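Local coordinates for malonyl acyl carrier protein transacylase (Streptococcus pneumoniae, PDB 3IM8) that probably transfers the malonyl group from malonyl-CoA to holo acyl carrier protein, the step that supplies malonyl units for bacterial fatty acid synthesis, at residues A[5-10]-A[259-264]; A[230-235]-A[255-260]. One frame throughout, in Å; residues are numbered along the deposited sequence.

Contact 1 of 2, residues A[5-10]-A[259-264]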
# COMPACT_ATOMS: atom_id res chain seq x y z
N ALA A 5 8.04 4.06 13.65
CA ALA A 5 6.87 3.75 12.77
C ALA A 5 7.06 2.48 11.91
O ALA A 5 8.14 2.28 11.35
CB ALA A 5 6.55 4.94 11.88
N PHE A 6 6.02 1.63 11.84
CA PHE A 6 5.99 0.49 10.90
C PHE A 6 5.29 0.95 9.61
O PHE A 6 4.20 1.56 9.64
CB PHE A 6 5.29 -0.75 11.49
CG PHE A 6 6.08 -1.46 12.60
CD1 PHE A 6 7.28 -0.95 13.12
CD2 PHE A 6 5.60 -2.64 13.14
CE1 PHE A 6 7.98 -1.63 14.15
CE2 PHE A 6 6.28 -3.33 14.15
CZ PHE A 6 7.47 -2.82 14.66
N LEU A 7 5.92 0.67 8.48
CA LEU A 7 5.41 1.07 7.19
C LEU A 7 5.04 -0.23 6.47
O LEU A 7 5.90 -1.07 6.20
CB LEU A 7 6.49 1.79 6.44
CG LEU A 7 7.02 3.07 7.11
CD1 LEU A 7 8.14 3.66 6.27
CD2 LEU A 7 5.95 4.13 7.42
N PHE A 8 3.77 -0.39 6.11
CA PHE A 8 3.37 -1.70 5.53
C PHE A 8 3.34 -1.73 3.98
O PHE A 8 2.75 -0.88 3.36
CB PHE A 8 2.04 -2.14 6.10
CG PHE A 8 2.10 -2.51 7.57
CD1 PHE A 8 2.09 -1.54 8.55
CD2 PHE A 8 2.07 -3.85 7.97
CE1 PHE A 8 2.11 -1.88 9.91
CE2 PHE A 8 2.07 -4.20 9.29
CZ PHE A 8 2.10 -3.22 10.28
N ALA A 9 3.98 -2.74 3.39
CA ALA A 9 3.94 -3.04 1.95
C ALA A 9 2.57 -2.97 1.26
O ALA A 9 1.55 -3.33 1.84
CB ALA A 9 4.57 -4.48 1.69
N GLY A 10 2.60 -2.53 -0.01
CA GLY A 10 1.46 -2.57 -0.93
C GLY A 10 1.52 -3.61 -2.05
O GLY A 10 2.49 -4.37 -2.20
N GLY A 259 6.31 12.90 6.35
CA GLY A 259 6.45 14.22 7.04
C GLY A 259 5.62 14.42 8.31
O GLY A 259 6.12 14.95 9.29
N VAL A 260 4.36 13.98 8.31
CA VAL A 260 3.57 13.87 9.53
C VAL A 260 4.23 12.97 10.60
O VAL A 260 4.23 13.33 11.81
CB VAL A 260 2.10 13.37 9.24
CG1 VAL A 260 1.37 12.95 10.52
CG2 VAL A 260 1.29 14.46 8.49
N MET A 261 4.77 11.81 10.21
CA MET A 261 5.46 10.99 11.20
C MET A 261 6.76 11.68 11.73
O MET A 261 7.01 11.67 12.92
CB MET A 261 5.76 9.57 10.67
CG MET A 261 4.53 8.85 10.19
SD MET A 261 4.99 7.37 9.32
CE MET A 261 3.83 6.23 9.98
N GLN A 262 7.57 12.27 10.87
CA GLN A 262 8.77 13.03 11.33
C GLN A 262 8.39 14.19 12.26
O GLN A 262 9.00 14.34 13.32
CB GLN A 262 9.64 13.51 10.16
CG GLN A 262 10.03 12.33 9.31
CD GLN A 262 11.12 12.65 8.37
OE1 GLN A 262 10.90 13.29 7.35
NE2 GLN A 262 12.34 12.22 8.72
N GLU A 263 7.36 14.95 11.91
CA GLU A 263 6.80 15.93 12.87
C GLU A 263 6.29 15.30 14.17
O GLU A 263 6.41 15.94 15.22
CB GLU A 263 5.70 16.79 12.25
CG GLU A 263 6.19 17.90 11.35
CD GLU A 263 6.87 19.07 12.13
OE1 GLU A 263 7.99 19.45 11.73
OE2 GLU A 263 6.29 19.60 13.13
N ALA A 264 5.74 14.08 14.15
CA ALA A 264 5.26 13.47 15.41
C ALA A 264 6.44 12.99 16.21
O ALA A 264 6.28 12.32 17.25
CB ALA A 264 4.27 12.32 15.18
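M261, near the C-terminal end of helix 254-263, reaches out to strand 4-8 and lays its thioether end against A5 and L7. Its CB leaves the helix on the side facing the strand, and CG stands anti to the carbonyl carbon (chi1 -55°), beside the backbone N. The next bond is extended, and CB and CG bridge the distance between backbones whose nearest alpha carbons, A5 CA and M261 CA, are 7.5 Å apart. SD is the first atom to touch the strand: it lies 3.9 Å from A5 CB and equally 3.9 Å from L7 CD2. At chi3, 136°, the chain bends, and CE comes to rest 3.6 Å from A5 CB, the closest approach of the contact, while staying 3.9 Å from L7 CD2. Both terminal atoms are thus shared between the same two strand residues.

L7 meets the methionine through one branch, CD2, and the leucine and methionine chains run alongside in opposite senses. Alanine suits position 5 because its short methyl, directed at the helix, lets the thioether end pack directly against the strand's side-chain surface; the flexible, unbranched methionine can bend to lie against both that methyl and the larger leucine. All three residues are buried, and the contact is purely apolar. A5 and L7 share one face of the strand, whereas F6 turns to the other, where it meets Y81, P83, I270 and I272.

Strand 4-8 is an inner strand of the parallel sheet, hydrogen-bonded on one edge to strand 268-272 and on the other to strand 85-88. M261 also touches M85 and A87, so helix 254-263 packs across two adjacent strands of this sheet.

Contact 2 of 2, residues A[230-235]-A[255-260]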
# COMPACT_ATOMS: atom_id res chain seq x y z
N THR A 230 -4.90 9.02 2.12
CA THR A 230 -5.73 9.98 1.38
C THR A 230 -5.48 11.40 1.87
O THR A 230 -5.10 12.30 1.06
CB THR A 230 -7.24 9.58 1.44
OG1 THR A 230 -7.37 8.22 1.04
CG2 THR A 230 -8.07 10.47 0.56
N GLU A 231 -5.59 11.59 3.19
CA GLU A 231 -5.48 12.92 3.78
C GLU A 231 -4.08 13.23 4.29
O GLU A 231 -3.81 14.36 4.64
CB GLU A 231 -6.46 13.07 4.94
CG GLU A 231 -7.94 12.87 4.56
CD GLU A 231 -8.59 14.10 3.93
OE1 GLU A 231 -8.30 14.48 2.76
OE2 GLU A 231 -9.45 14.69 4.62
N ALA A 232 -3.19 12.23 4.28
CA ALA A 232 -1.86 12.35 4.89
C ALA A 232 -2.02 12.95 6.28
O ALA A 232 -1.39 13.94 6.61
CB ALA A 232 -0.94 13.17 4.02
N ALA A 233 -2.88 12.34 7.10
CA ALA A 233 -3.14 12.82 8.45
C ALA A 233 -3.48 11.63 9.33
O ALA A 233 -3.81 10.55 8.81
CB ALA A 233 -4.31 13.82 8.42
N VAL A 234 -3.42 11.80 10.64
CA VAL A 234 -3.72 10.71 11.59
C VAL A 234 -5.18 10.44 11.47
O VAL A 234 -6.00 11.36 11.61
CB VAL A 234 -3.42 11.08 13.07
CG1 VAL A 234 -4.02 10.06 14.05
CG2 VAL A 234 -1.89 11.28 13.28
N MET A 235 -5.52 9.20 11.22
CA MET A 235 -6.91 8.82 10.99
C MET A 235 -7.73 8.71 12.30
O MET A 235 -7.22 8.25 13.32
CB MET A 235 -6.94 7.51 10.19
CG MET A 235 -8.33 7.13 9.68
SD MET A 235 -8.26 5.63 8.70
CE MET A 235 -7.57 6.22 7.22
N TYR A 255 4.84 10.74 0.75
CA TYR A 255 5.90 11.57 1.38
C TYR A 255 5.34 12.54 2.40
O TYR A 255 5.97 12.79 3.42
CB TYR A 255 6.83 12.27 0.37
CG TYR A 255 6.21 13.26 -0.60
CD1 TYR A 255 5.98 12.91 -1.93
CD2 TYR A 255 5.90 14.58 -0.19
CE1 TYR A 255 5.44 13.82 -2.85
CE2 TYR A 255 5.37 15.50 -1.09
CZ TYR A 255 5.15 15.11 -2.41
OH TYR A 255 4.62 15.99 -3.30
N GLU A 256 4.13 13.05 2.13
CA GLU A 256 3.45 13.92 3.10
C GLU A 256 3.17 13.17 4.37
O GLU A 256 3.30 13.72 5.46
CB GLU A 256 2.14 14.41 2.54
CG GLU A 256 2.31 15.43 1.43
CD GLU A 256 1.02 15.60 0.68
OE1 GLU A 256 1.03 15.35 -0.58
OE2 GLU A 256 0.02 15.91 1.39
N SER A 257 2.76 11.90 4.23
CA SER A 257 2.55 11.03 5.38
C SER A 257 3.84 10.80 6.20
O SER A 257 3.79 10.75 7.43
CB SER A 257 1.95 9.69 4.94
OG SER A 257 0.73 9.93 4.28
N ILE A 258 4.97 10.63 5.52
CA ILE A 258 6.27 10.46 6.19
C ILE A 258 6.65 11.75 6.94
O ILE A 258 7.24 11.71 8.03
CB ILE A 258 7.41 10.08 5.22
CG1 ILE A 258 7.18 8.72 4.54
CG2 ILE A 258 8.75 10.02 6.00
CD1 ILE A 258 7.17 7.52 5.51
N GLY A 259 6.31 12.90 6.35
CA GLY A 259 6.45 14.22 7.04
C GLY A 259 5.62 14.42 8.31
O GLY A 259 6.12 14.95 9.29
N VAL A 260 4.36 13.98 8.31
CA VAL A 260 3.57 13.87 9.53
C VAL A 260 4.23 12.97 10.60
O VAL A 260 4.23 13.33 11.81
CB VAL A 260 2.10 13.37 9.24
CG1 VAL A 260 1.37 12.95 10.52
CG2 VAL A 260 1.29 14.46 8.49
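E256 is the first residue of helix segment 255-260 to meet the loop, packing its CB 3.6 Å from A232 CB. Its chain then runs on extended beyond CG, bringing OE2 to 3.9 Å from the same methyl, while the carboxylate is committed elsewhere: OE1 forms a salt bridge with R253. Next comes S257, whose OG lies 3.6 Å from A232 CA and 3.7 Å from A232 CB. Its hydroxyl sits beside the backbone N (chi1 -58°) and hydrogen-bonds R253 O one turn back, which satisfies a buried polar group and suits serine to this close approach. One turn after E256, V260 sets CG2 3.3 Å from A232 O, a tight van der Waals contact; the branched side chain also touches V227.

A232 therefore receives all three helix residues. Its positive phi, 48°, puts it in the left-handed helical region, where the loop changes direction, and its small methyl allows the backbones to approach to 4.6 Å between A232 CA and S257 CA. This is loop-on-helix packing within the acyltransferase domain: the connection between helices 204-215 and 240-247 lies against helix 254-263, the side chain of S257 about 11 Å from that of S90, the predicted active-site serine.

From the N terminus, strand 4-8 comes first, and contact 1 waits for nearly the whole chain before closing its long loop on helix 254-263, its segments 5-10 and 259-264 being 249 residues apart at their closest ends. Contact 2 opens late within that loop, at 230-235, and closes only 20 residues on, at 255-260. Its span, 230-260, lies wholly within 5-264, and the two closing segments overlap at G259 and V260. Different sides of one helix thus serve two partners: E256, S257 and V260 meet the loop before helix 240-247, M261 the parallel sheet. With centres 8 Å apart, the two regions also meet directly, L7 CD1 lying 4.1 Å from I258 CD1.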